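PDB 1LQT: NADPH-ferredoxin reductase FprA from Mycobacterium tuberculosis, which probably supplies electrons to P450 systems, using its FAD cofactor to pass electrons between NADPH and ferredoxin. Local coordinates for residues R149-G154 and E285-G290; I6-S11 and A20-A25; M41-W46 and A445-L450; R213-L218 and R265-R270. All coordinates share one frame; numbering follows the deposited sequence. Where two conformers were deposited one is given.

Contact 1: residues R149-G154 and E285-G290; sequences RAVVIG and ERIVLG
The backbone of V151, hydrogen-bonded to both L317 and V319 on the neighbouring strand 317-320, fixes one side of an apolar contact with I287. What joins residues 149-154 to residues 285-290 is carried by branched side chains alone, a clear case of two segments that meet by packing; a polar link runs beside it, from R149 NH1 to P314 O of strand 302-314. I287 is the central piece. Its side chain is extended at both torsions (chi1 -171°, chi2 168°), which pushes CD1 far out from its own strand, until that methyl lies 4.2 Å from V151 CG1 and 4.3 Å from I153 CD1. These two partners themselves sit side by side on strand 149-153, with V151 CG1 3.7 Å from I153 CD1, so the I287 methyl rests against a pair of methyls from alternate residues. I153 joins the group because its chain folds over at chi2 (-58°), which brings CD1 round to the I287 side. The strands run in roughly the same direction but spread apart: the CA atoms of V151 and I287 are 8.5 Å apart, those of I153 and L289 10.7 Å. L289 accordingly stays at the margin, its CD2 5.3 Å from I153 CD1. V197 touches both V151 and I153, and P275 of strand 273-279 also reaches I153, which touches the bound NADP derivative. The arrangement is a three-stranded antiparallel sheet, which follows strand 265-270 and precedes strand 317-320 in sequence, packed on the parallel Rossmann-type sheet of the NADP-binding domain.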
# COMPACT_ATOMS: atom_id res chain seq x y z
N ARG A 149 23.63 1.68 10.50
CA ARG A 149 22.79 2.81 10.08
C ARG A 149 21.97 2.47 8.85
O ARG A 149 22.50 1.96 7.85
CB ARG A 149 23.60 4.08 9.79
CG ARG A 149 22.71 5.26 9.41
CD ARG A 149 23.43 6.57 9.19
NE ARG A 149 23.97 7.10 10.44
CZ ARG A 149 25.28 7.15 10.74
NH1 ARG A 149 26.23 6.77 9.90
NH2 ARG A 149 25.65 7.62 11.92
N ALA A 150 20.69 2.78 8.94
CA ALA A 150 19.79 2.72 7.80
C ALA A 150 19.31 4.15 7.49
O ALA A 150 19.13 4.96 8.40
CB ALA A 150 18.61 1.84 8.09
N VAL A 151 19.07 4.42 6.22
CA VAL A 151 18.52 5.69 5.76
C VAL A 151 17.22 5.40 5.04
O VAL A 151 17.16 4.54 4.19
CB VAL A 151 19.53 6.38 4.86
CG1 VAL A 151 18.93 7.62 4.23
CG2 VAL A 151 20.79 6.76 5.65
N VAL A 152 16.20 6.16 5.41
CA VAL A 152 14.88 6.10 4.79
C VAL A 152 14.62 7.43 4.12
O VAL A 152 14.69 8.48 4.75
CB VAL A 152 13.79 5.79 5.82
CG1 VAL A 152 12.42 5.76 5.13
CG2 VAL A 152 14.05 4.46 6.52
N ILE A 153 14.34 7.39 2.83
CA ILE A 153 14.03 8.61 2.07
C ILE A 153 12.53 8.80 2.01
O ILE A 153 11.82 7.87 1.64
CB ILE A 153 14.59 8.53 0.64
CG1 ILE A 153 16.06 8.13 0.61
CG2 ILE A 153 14.33 9.85 -0.08
CD1 ILE A 153 17.01 9.02 1.37
N GLY A 154 12.05 9.98 2.37
CA GLY A 154 10.66 10.33 2.25
C GLY A 154 10.05 10.78 3.57
O GLY A 154 10.56 10.47 4.64
N GLU A 285 27.26 1.38 1.03
CA GLU A 285 28.16 1.70 2.13
C GLU A 285 28.06 3.13 2.59
O GLU A 285 28.39 3.43 3.73
CB GLU A 285 29.61 1.39 1.75
CG GLU A 285 29.85 -0.08 1.53
CD GLU A 285 31.30 -0.38 1.21
OE1 GLU A 285 31.68 -0.36 0.01
OE2 GLU A 285 32.04 -0.62 2.18
N ARG A 286 27.62 4.04 1.74
CA ARG A 286 27.49 5.45 2.10
C ARG A 286 26.51 6.10 1.16
O ARG A 286 26.23 5.59 0.08
CB ARG A 286 28.81 6.17 2.19
CG ARG A 286 29.67 6.12 1.03
CD ARG A 286 31.24 6.19 1.35
NE ARG A 286 31.89 5.64 0.17
CZ ARG A 286 32.26 4.40 0.01
NH1 ARG A 286 32.27 3.56 1.02
NH2 ARG A 286 32.74 4.03 -1.18
N ILE A 287 25.98 7.23 1.60
CA ILE A 287 25.07 8.00 0.80
C ILE A 287 25.51 9.44 0.78
O ILE A 287 25.93 9.99 1.79
CB ILE A 287 23.60 7.83 1.31
CG1 ILE A 287 22.58 8.45 0.35
CG2 ILE A 287 23.43 8.35 2.73
CD1 ILE A 287 21.14 8.07 0.63
N VAL A 288 25.39 10.03 -0.40
CA VAL A 288 25.65 11.46 -0.59
C VAL A 288 24.33 12.20 -0.49
O VAL A 288 23.38 11.86 -1.17
CB VAL A 288 26.30 11.74 -1.95
CG1 VAL A 288 26.62 13.23 -2.13
CG2 VAL A 288 27.55 10.89 -2.12
N LEU A 289 24.30 13.21 0.38
CA LEU A 289 23.11 14.01 0.64
C LEU A 289 23.38 15.45 0.22
O LEU A 289 24.50 15.96 0.30
CB LEU A 289 22.79 13.98 2.13
CG LEU A 289 22.54 12.59 2.71
CD1 LEU A 289 22.38 12.69 4.22
CD2 LEU A 289 21.34 11.91 2.08
N GLY A 290 22.31 16.09 -0.25
CA GLY A 290 22.35 17.49 -0.65
C GLY A 290 21.34 18.29 0.13
O GLY A 290 20.22 17.86 0.36

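Contact 2: residues I6-S11 and A20-A25; sequences IAIVGS and ASLLKA. With FAD (flavin-adenine dinucleotide), chain H.
I6 and L22 meet at a slant, whereas I8 and L22 approach head-on, tip to tip; a single leucine methyl thus serves two rungs of a strand. L22 CD1 lies 3.8 Å from I6 CG2 and 4.1 Å from I8 CD1. In I6 the branch that touches is CG2, placed anti to the backbone N, and CB stands just behind it at 4.1 Å from the same L22 CD1. I8 uses its other arm: CG1 lies beside the backbone N and the extended chi2 (175°) carries CD1 out toward the helix. The helix and strand backbones are well separated, the CA atoms of I6 and L22 being 8.7 Å apart, and the three side chains bridge that interval. Further along residues 6-11 the chain turns from helix packing to cofactor binding, where G10 CA comes 3.4 Å from FAD O4B and V9 CG1 3.7 Å from FAD C2A. This is the first strand and helix of the FAD-binding beta-alpha-beta unit. Strand 4-9 lies between strands 34-40 and 99-102, which contribute M34 and I101 to the surroundings of L22, while V379 and L382 of helix 370-391 also pack against that leucine.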
# COMPACT_ATOMS: atom_id res chain seq x y z
N ILE A 6 -20.89 -8.33 -12.60
CA ILE A 6 -19.76 -7.41 -12.48
C ILE A 6 -18.54 -8.17 -11.99
O ILE A 6 -18.61 -8.90 -11.02
CB ILE A 6 -20.07 -6.30 -11.46
CG1 ILE A 6 -21.48 -5.72 -11.64
CG2 ILE A 6 -19.01 -5.22 -11.53
CD1 ILE A 6 -21.75 -5.07 -12.93
N ALA A 7 -17.43 -7.95 -12.67
CA ALA A 7 -16.14 -8.48 -12.21
C ALA A 7 -15.40 -7.34 -11.57
O ALA A 7 -15.38 -6.23 -12.08
CB ALA A 7 -15.31 -9.01 -13.36
N ILE A 8 -14.75 -7.65 -10.45
CA ILE A 8 -13.87 -6.70 -9.76
C ILE A 8 -12.51 -7.34 -9.71
O ILE A 8 -12.38 -8.48 -9.26
CB ILE A 8 -14.39 -6.34 -8.36
CG1 ILE A 8 -15.79 -5.73 -8.43
CG2 ILE A 8 -13.41 -5.40 -7.68
CD1 ILE A 8 -16.38 -5.48 -7.09
N VAL A 9 -11.50 -6.63 -10.19
CA VAL A 9 -10.13 -7.12 -10.25
C VAL A 9 -9.37 -6.48 -9.11
O VAL A 9 -9.14 -5.28 -9.08
CB VAL A 9 -9.49 -6.81 -11.61
CG1 VAL A 9 -8.07 -7.33 -11.64
CG2 VAL A 9 -10.35 -7.41 -12.73
N GLY A 10 -9.00 -7.32 -8.15
CA GLY A 10 -8.43 -6.92 -6.89
C GLY A 10 -9.42 -7.09 -5.76
O GLY A 10 -10.64 -7.13 -5.98
N SER A 11 -8.88 -7.16 -4.53
CA SER A 11 -9.69 -7.46 -3.34
C SER A 11 -9.26 -6.63 -2.13
O SER A 11 -9.46 -7.05 -1.00
CB SER A 11 -9.64 -8.94 -3.05
OG SER A 11 -8.36 -9.36 -2.64
N ALA A 20 -19.63 -3.53 -2.14
CA ALA A 20 -20.71 -3.15 -1.26
C ALA A 20 -21.65 -2.17 -1.93
O ALA A 20 -22.88 -2.28 -1.79
CB ALA A 20 -20.18 -2.60 0.05
N SER A 21 -21.10 -1.21 -2.65
CA SER A 21 -21.94 -0.22 -3.34
C SER A 21 -22.83 -0.87 -4.41
O SER A 21 -23.98 -0.50 -4.57
CB SER A 21 -21.07 0.85 -3.97
OG SER A 21 -20.43 1.64 -3.01
N LEU A 22 -22.30 -1.84 -5.13
CA LEU A 22 -23.07 -2.54 -6.14
C LEU A 22 -24.22 -3.29 -5.51
O LEU A 22 -25.36 -3.24 -5.98
CB LEU A 22 -22.18 -3.49 -6.91
CG LEU A 22 -21.15 -2.85 -7.84
CD1 LEU A 22 -20.02 -3.81 -8.16
CD2 LEU A 22 -21.82 -2.33 -9.13
N LEU A 23 -23.95 -4.02 -4.43
CA LEU A 23 -24.98 -4.83 -3.80
C LEU A 23 -26.03 -3.94 -3.14
O LEU A 23 -27.23 -4.26 -3.15
CB LEU A 23 -24.32 -5.79 -2.80
CG LEU A 23 -23.39 -6.82 -3.42
CD1 LEU A 23 -22.69 -7.61 -2.33
CD2 LEU A 23 -24.11 -7.74 -4.40
N LYS A 24 -25.60 -2.82 -2.58
CA LYS A 24 -26.52 -1.85 -1.99
C LYS A 24 -27.47 -1.26 -3.02
O LYS A 24 -28.65 -1.10 -2.75
CB LYS A 24 -25.76 -0.74 -1.27
CG LYS A 24 -26.64 0.34 -0.65
CD LYS A 24 -25.79 1.44 -0.04
CE LYS A 24 -24.94 2.21 -1.05
NZ LYS A 24 -23.93 3.07 -0.39
N ALA A 25 -26.94 -0.94 -4.19
CA ALA A 25 -27.78 -0.44 -5.27
C ALA A 25 -28.88 -1.46 -5.59
O ALA A 25 -30.06 -1.10 -5.73
CB ALA A 25 -26.95 -0.15 -6.48
PA FAD H . -4.79 -2.30 -2.58
O1A FAD H . -3.36 -2.25 -2.96
O2A FAD H . -5.17 -2.35 -1.14
O5B FAD H . -5.46 -3.57 -3.27
C5B FAD H . -5.14 -3.91 -4.62
C4B FAD H . -5.43 -5.39 -4.78
O4B FAD H . -5.40 -5.68 -6.18
C3B FAD H . -4.40 -6.31 -4.12
O3B FAD H . -5.00 -7.32 -3.35
C2B FAD H . -3.62 -6.84 -5.29
O2B FAD H . -2.98 -8.08 -5.09
C1B FAD H . -4.70 -6.89 -6.38
N9A FAD H . -4.20 -6.91 -7.74
C8A FAD H . -3.25 -6.07 -8.27
N7A FAD H . -3.01 -6.33 -9.55
C5A FAD H . -3.82 -7.40 -9.85
C6A FAD H . -4.00 -8.12 -11.03
N6A FAD H . -3.39 -7.84 -12.17
N1A FAD H . -4.91 -9.14 -11.00
C2A FAD H . -5.58 -9.41 -9.85
N3A FAD H . -5.46 -8.76 -8.69
C4A FAD H . -4.57 -7.76 -8.74
N1 FAD H . -4.39 3.21 5.45
C2 FAD H . -4.95 3.35 6.68
O2 FAD H . -6.09 3.77 6.81
N3 FAD H . -4.20 3.02 7.80
C4 FAD H . -2.95 2.49 7.75
O4 FAD H . -2.33 2.18 8.80
C4X FAD H . -2.39 2.30 6.48
N5 FAD H . -1.14 1.75 6.33
C5X FAD H . -0.60 1.61 5.08
C6 FAD H . 0.66 1.09 4.94
C7 FAD H . 1.29 1.00 3.71
C7M FAD H . 2.66 0.40 3.59
C8 FAD H . 0.58 1.43 2.57
C8M FAD H . 1.22 1.38 1.21
C9 FAD H . -0.70 1.95 2.70
C9A FAD H . -1.31 2.04 3.95
N10 FAD H . -2.59 2.58 4.10
C10 FAD H . -3.14 2.69 5.35
C1' FAD H . -3.42 3.00 2.93
C2' FAD H . -4.24 1.83 2.38
O2' FAD H . -3.40 0.71 2.28
C3' FAD H . -4.81 2.20 1.00
O3' FAD H . -5.68 3.32 1.09
C4' FAD H . -5.67 1.13 0.34
O4' FAD H . -5.21 -0.18 0.64
C5' FAD H . -5.71 1.33 -1.18
O5' FAD H . -6.71 0.42 -1.65
P FAD H . -6.77 -0.16 -3.13
O1P FAD H . -7.97 -1.02 -3.12
O2P FAD H . -6.68 0.90 -4.18
O3P FAD H . -5.45 -1.02 -3.32

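Contact 3: residues M41-W46 and A445-L450; sequences MLPTPW and ASLAEL. With FAD (flavin-adenine dinucleotide), chain H.
The backbones of P43 and L450 come within 6.8 Å at their CA atoms, where the irregular loop that follows strand 34-40 passes the opening turn of helix 447-454. The loop belongs to the Rossmann-type FAD-binding fold, and it is here that the C-terminal helix of the chain packs on it. The P43 ring does most of the touching. Its CG atom enters between two leucines one helical turn apart, 3.6 Å from L447 CD1 and 3.9 Å from L450 CB, and the proline side chain crosses both leucine side chains at about a right angle. L447 reaches it from the exposed side because its CG is anti to the backbone N (chi1 -178°), which swings the branch toward the proline. L450 is buried and splits its work: CB and CD1 lie against the proline, while CD2 crosses to T44 CG2 at 3.8 Å. I426 of helix 420-434 packs against P43 and L450 together, so the apolar patch is shared by three elements. The helix start is secured separately. S446 occupies the N-cap position, its OG accepting from E449 N at 3.1 Å and 160°, and the same hydroxyl donates to the anti lone pair of E449 OE2 at 2.6 Å. This polar knot lies on the far side of the helix turn from the proline. At the start of residues 41-46 the loop meets the cofactor adenine, with M41 N 3.0 Å from FAD N3A.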
# COMPACT_ATOMS: atom_id res chain seq x y z
N MET A 41 -5.19 -11.50 -7.47
CA MET A 41 -3.87 -12.02 -7.81
C MET A 41 -3.27 -13.01 -6.79
O MET A 41 -2.64 -13.98 -7.16
CB MET A 41 -2.95 -10.79 -7.94
CG MET A 41 -1.46 -11.13 -8.02
SD MET A 41 -0.48 -9.83 -8.75
CE MET A 41 -0.41 -8.50 -7.35
N LEU A 42 -3.39 -12.63 -5.52
CA LEU A 42 -2.86 -13.43 -4.43
C LEU A 42 -3.88 -14.46 -3.99
O LEU A 42 -5.07 -14.34 -4.27
CB LEU A 42 -2.53 -12.53 -3.24
CG LEU A 42 -1.53 -11.42 -3.55
CD1 LEU A 42 -1.26 -10.63 -2.28
CD2 LEU A 42 -0.23 -11.93 -4.12
N PRO A 43 -3.47 -15.48 -3.26
CA PRO A 43 -4.43 -16.41 -2.68
C PRO A 43 -5.32 -15.79 -1.60
O PRO A 43 -6.36 -16.34 -1.26
CB PRO A 43 -3.54 -17.51 -2.07
CG PRO A 43 -2.31 -17.44 -2.89
CD PRO A 43 -2.09 -15.99 -3.12
N THR A 44 -4.87 -14.66 -1.06
CA THR A 44 -5.49 -14.02 0.08
C THR A 44 -6.09 -12.68 -0.32
O THR A 44 -5.46 -11.96 -1.08
CB THR A 44 -4.44 -13.78 1.18
OG1 THR A 44 -3.40 -12.93 0.66
CG2 THR A 44 -3.75 -15.06 1.63
N PRO A 45 -7.25 -12.34 0.23
CA PRO A 45 -7.89 -11.05 -0.04
C PRO A 45 -7.32 -9.96 0.85
O PRO A 45 -6.45 -10.18 1.70
CB PRO A 45 -9.35 -11.33 0.32
CG PRO A 45 -9.22 -12.28 1.51
CD PRO A 45 -8.07 -13.16 1.14
N TRP A 46 -7.83 -8.76 0.60
CA TRP A 46 -7.72 -7.57 1.46
C TRP A 46 -6.63 -6.58 1.06
O TRP A 46 -6.54 -5.51 1.63
CB TRP A 46 -7.69 -7.88 2.96
CG TRP A 46 -8.84 -8.77 3.43
CD1 TRP A 46 -10.07 -8.98 2.81
CD2 TRP A 46 -8.87 -9.52 4.63
NE1 TRP A 46 -10.82 -9.85 3.55
CE2 TRP A 46 -10.10 -10.22 4.65
CE3 TRP A 46 -7.97 -9.72 5.67
CZ2 TRP A 46 -10.45 -11.07 5.72
CZ3 TRP A 46 -8.33 -10.55 6.71
CH2 TRP A 46 -9.54 -11.23 6.72
N ALA A 445 4.06 -17.33 3.78
CA ALA A 445 4.79 -16.24 3.13
C ALA A 445 5.19 -16.48 1.69
O ALA A 445 5.79 -15.62 1.07
CB ALA A 445 6.03 -15.90 3.95
N SER A 446 4.85 -17.64 1.16
CA SER A 446 5.12 -17.97 -0.24
C SER A 446 3.87 -18.51 -0.90
O SER A 446 3.00 -19.06 -0.23
CB SER A 446 6.23 -19.03 -0.36
OG SER A 446 5.81 -20.28 0.14
N LEU A 447 3.81 -18.40 -2.22
CA LEU A 447 2.72 -18.96 -2.96
C LEU A 447 2.65 -20.47 -2.72
O LEU A 447 1.59 -21.01 -2.52
CB LEU A 447 2.88 -18.68 -4.45
CG LEU A 447 1.74 -19.21 -5.33
CD1 LEU A 447 0.39 -18.67 -4.92
CD2 LEU A 447 2.04 -18.88 -6.78
N ALA A 448 3.79 -21.14 -2.71
CA ALA A 448 3.76 -22.60 -2.54
C ALA A 448 3.12 -23.00 -1.21
O ALA A 448 2.34 -23.92 -1.14
CB ALA A 448 5.14 -23.18 -2.66
N GLU A 449 3.47 -22.29 -0.15
CA GLU A 449 2.90 -22.65 1.16
C GLU A 449 1.44 -22.26 1.26
O GLU A 449 0.66 -22.96 1.86
CB GLU A 449 3.68 -22.05 2.29
CG GLU A 449 5.14 -22.47 2.45
CD GLU A 449 5.88 -21.38 3.27
OE1 GLU A 449 6.16 -21.57 4.47
OE2 GLU A 449 6.15 -20.27 2.75
N LEU A 450 1.08 -21.11 0.68
CA LEU A 450 -0.32 -20.73 0.62
C LEU A 450 -1.15 -21.76 -0.10
O LEU A 450 -2.25 -22.11 0.35
CB LEU A 450 -0.48 -19.35 -0.04
CG LEU A 450 -0.05 -18.19 0.84
CD1 LEU A 450 0.30 -16.97 0.01
CD2 LEU A 450 -1.14 -17.87 1.88
PA FAD H . -4.79 -2.30 -2.58
O1A FAD H . -3.36 -2.25 -2.96
O2A FAD H . -5.17 -2.35 -1.14
O5B FAD H . -5.46 -3.57 -3.27
C5B FAD H . -5.14 -3.91 -4.62
C4B FAD H . -5.43 -5.39 -4.78
O4B FAD H . -5.40 -5.68 -6.18
C3B FAD H . -4.40 -6.31 -4.12
O3B FAD H . -5.00 -7.32 -3.35
C2B FAD H . -3.62 -6.84 -5.29
O2B FAD H . -2.98 -8.08 -5.09
C1B FAD H . -4.70 -6.89 -6.38
N9A FAD H . -4.20 -6.91 -7.74
C8A FAD H . -3.25 -6.07 -8.27
N7A FAD H . -3.01 -6.33 -9.55
C5A FAD H . -3.82 -7.40 -9.85
C6A FAD H . -4.00 -8.12 -11.03
N6A FAD H . -3.39 -7.84 -12.17
N1A FAD H . -4.91 -9.14 -11.00
C2A FAD H . -5.58 -9.41 -9.85
N3A FAD H . -5.46 -8.76 -8.69
C4A FAD H . -4.57 -7.76 -8.74
N1 FAD H . -4.39 3.21 5.45
C2 FAD H . -4.95 3.35 6.68
O2 FAD H . -6.09 3.77 6.81
N3 FAD H . -4.20 3.02 7.80
C4 FAD H . -2.95 2.49 7.75
O4 FAD H . -2.33 2.18 8.80
C4X FAD H . -2.39 2.30 6.48
N5 FAD H . -1.14 1.75 6.33
C5X FAD H . -0.60 1.61 5.08
C6 FAD H . 0.66 1.09 4.94
C7 FAD H . 1.29 1.00 3.71
C7M FAD H . 2.66 0.40 3.59
C8 FAD H . 0.58 1.43 2.57
C8M FAD H . 1.22 1.38 1.21
C9 FAD H . -0.70 1.95 2.70
C9A FAD H . -1.31 2.04 3.95
N10 FAD H . -2.59 2.58 4.10
C10 FAD H . -3.14 2.69 5.35
C1' FAD H . -3.42 3.00 2.93
C2' FAD H . -4.24 1.83 2.38
O2' FAD H . -3.40 0.71 2.28
C3' FAD H . -4.81 2.20 1.00
O3' FAD H . -5.68 3.32 1.09
C4' FAD H . -5.67 1.13 0.34
O4' FAD H . -5.21 -0.18 0.64
C5' FAD H . -5.71 1.33 -1.18
O5' FAD H . -6.71 0.42 -1.65
P FAD H . -6.77 -0.16 -3.13
O1P FAD H . -7.97 -1.02 -3.12
O2P FAD H . -6.68 0.90 -4.18
O3P FAD H . -5.45 -1.02 -3.32

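Contact 4: residues R213-L218 and R265-R270; sequences RELADL and RRMVFR
L215 and M267 form the dense part of a contact between residues 213-218, where the chain runs on from the helix that starts at residue 209, and a strand of the parallel, Rossmann-type sheet of the NADP-binding domain. The two side chains cross at about a right angle, and the sulfur settles in the fork of the leucine: M267 SD is 3.9 Å from both L215 CD1 and L215 CD2. On one flank L215 CD1 also meets F269, arriving at the edge of the ring near its plane, 3.7 Å from F269 CZ. L160 of helix 157-167 touches the same phenylalanine, and A163 and L167 touch M267, so that helix closes over these buried groups together with the two segments. Toward L218 the packing thins. That leucine is partly exposed and meets the strand through a single methyl, while A216 and D217, between the two leucines, lie on the solvent side of the segment. The thioether spans both regions: M267 runs straight out from the strand, CG anti to the backbone N (chi1 -172°), and then bends at chi3 (-65°). The bend takes its terminal methyl away from the phenylalanine and across to the looser end, where M267 CE lies 3.7 Å from L218 CD1.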
# COMPACT_ATOMS: atom_id res chain seq x y z
N ARG A 213 3.08 10.79 16.86
CA ARG A 213 3.00 10.64 18.32
C ARG A 213 3.43 9.28 18.79
O ARG A 213 4.07 9.16 19.85
CB ARG A 213 1.60 10.93 18.82
CG ARG A 213 1.15 12.35 18.78
CD ARG A 213 -0.21 12.56 19.49
NE ARG A 213 -0.78 13.86 19.21
CZ ARG A 213 -0.46 14.96 19.84
NH1 ARG A 213 0.46 14.94 20.80
NH2 ARG A 213 -1.06 16.10 19.48
N GLU A 214 3.05 8.26 18.03
CA GLU A 214 3.35 6.87 18.39
C GLU A 214 4.83 6.57 18.53
O GLU A 214 5.19 5.64 19.23
CB GLU A 214 2.87 5.88 17.30
CG GLU A 214 1.41 5.79 17.07
CD GLU A 214 1.07 4.81 15.97
OE1 GLU A 214 1.91 4.46 15.05
OE2 GLU A 214 -0.10 4.43 16.01
N LEU A 215 5.67 7.36 17.88
CA LEU A 215 7.10 7.13 17.94
C LEU A 215 7.63 7.24 19.38
O LEU A 215 8.63 6.61 19.70
CB LEU A 215 7.83 8.10 17.03
CG LEU A 215 7.35 8.13 15.56
CD1 LEU A 215 8.05 9.20 14.80
CD2 LEU A 215 7.52 6.77 14.91
N ALA A 216 6.96 8.04 20.20
CA ALA A 216 7.37 8.26 21.59
C ALA A 216 7.26 7.00 22.41
O ALA A 216 7.85 6.90 23.49
CB ALA A 216 6.52 9.35 22.21
N ASP A 217 6.49 6.03 21.93
CA ASP A 217 6.25 4.80 22.68
C ASP A 217 7.11 3.61 22.27
O ASP A 217 6.89 2.48 22.71
CB ASP A 217 4.77 4.46 22.59
CG ASP A 217 3.90 5.50 23.28
OD1 ASP A 217 4.33 6.09 24.29
OD2 ASP A 217 2.76 5.79 22.89
N LEU A 218 8.11 3.88 21.46
CA LEU A 218 9.04 2.86 21.06
C LEU A 218 10.09 2.65 22.13
O LEU A 218 10.99 3.48 22.32
CB LEU A 218 9.72 3.26 19.76
CG LEU A 218 8.80 3.42 18.56
CD1 LEU A 218 9.54 4.08 17.43
CD2 LEU A 218 8.29 2.09 18.13
N ARG A 265 18.85 3.42 20.77
CA ARG A 265 18.69 3.43 19.34
C ARG A 265 18.08 4.78 18.96
O ARG A 265 17.42 5.40 19.78
CB ARG A 265 17.85 2.25 18.87
CG ARG A 265 18.48 0.88 19.21
CD ARG A 265 17.57 -0.31 18.77
NE ARG A 265 16.34 -0.24 19.54
CZ ARG A 265 15.31 -1.08 19.56
NH1 ARG A 265 15.30 -2.15 18.74
NH2 ARG A 265 14.27 -0.83 20.39
N ARG A 266 18.33 5.24 17.73
CA ARG A 266 17.95 6.60 17.33
C ARG A 266 17.13 6.59 16.03
O ARG A 266 17.53 5.97 15.07
CB ARG A 266 19.20 7.44 17.09
CG ARG A 266 20.01 7.76 18.34
CD ARG A 266 21.45 8.19 18.03
NE ARG A 266 21.59 9.31 17.10
CZ ARG A 266 21.66 10.59 17.43
NH1 ARG A 266 21.53 10.95 18.69
NH2 ARG A 266 21.85 11.51 16.49
N MET A 267 16.05 7.38 16.03
CA MET A 267 15.29 7.68 14.84
C MET A 267 15.46 9.17 14.60
O MET A 267 14.90 9.97 15.33
CB MET A 267 13.82 7.33 15.03
CG MET A 267 13.04 7.45 13.74
SD MET A 267 11.28 7.14 13.95
CE MET A 267 11.26 5.41 14.41
N VAL A 268 16.25 9.53 13.59
CA VAL A 268 16.65 10.91 13.34
C VAL A 268 15.87 11.47 12.16
O VAL A 268 15.78 10.82 11.12
CB VAL A 268 18.16 10.96 12.99
CG1 VAL A 268 18.61 12.37 12.70
CG2 VAL A 268 19.01 10.34 14.08
N PHE A 269 15.33 12.67 12.31
CA PHE A 269 14.65 13.36 11.21
C PHE A 269 15.53 14.47 10.67
O PHE A 269 15.93 15.36 11.39
CB PHE A 269 13.33 13.97 11.66
CG PHE A 269 12.24 12.96 11.94
CD1 PHE A 269 12.22 12.26 13.12
CD2 PHE A 269 11.26 12.71 11.02
CE1 PHE A 269 11.23 11.33 13.39
CE2 PHE A 269 10.27 11.79 11.27
CZ PHE A 269 10.26 11.09 12.44
N ARG A 270 15.78 14.39 9.36
CA ARG A 270 16.50 15.43 8.61
C ARG A 270 15.57 15.94 7.51
O ARG A 270 15.05 15.15 6.75
CB ARG A 270 17.74 14.83 7.96
CG ARG A 270 18.86 14.54 8.93
CD ARG A 270 19.70 15.73 9.31
NE ARG A 270 20.32 16.39 8.16
CZ ARG A 270 21.45 16.04 7.54
NH1 ARG A 270 22.19 15.02 7.93
NH2 ARG A 270 21.87 16.77 6.54

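How the contacts relate
The four contacts divide between the FAD side and the NADP side of the reductase. Contacts 2 and 3 both reach FAD and touch one another, S11 O and W46 N lying 2.9 Å apart in a probable hydrogen bond, although their centres are 21 Å apart. Contacts 1 and 4 reach the same parallel sheet of the NADP-binding domain, with centres 17 Å apart and nearest atoms about 4 Å. Contact 1 extends to the bound nucleotide; in contact 4 the side chain of L215 is about 10 Å from the bound ODP, the 4-oxo derivative of NADP. Contacts 1 and 2 lie on opposite sides of the chain's centre, 43 Å between their centres. Along the sequence, contact 3 closes a loop that holds contacts 1 and 4.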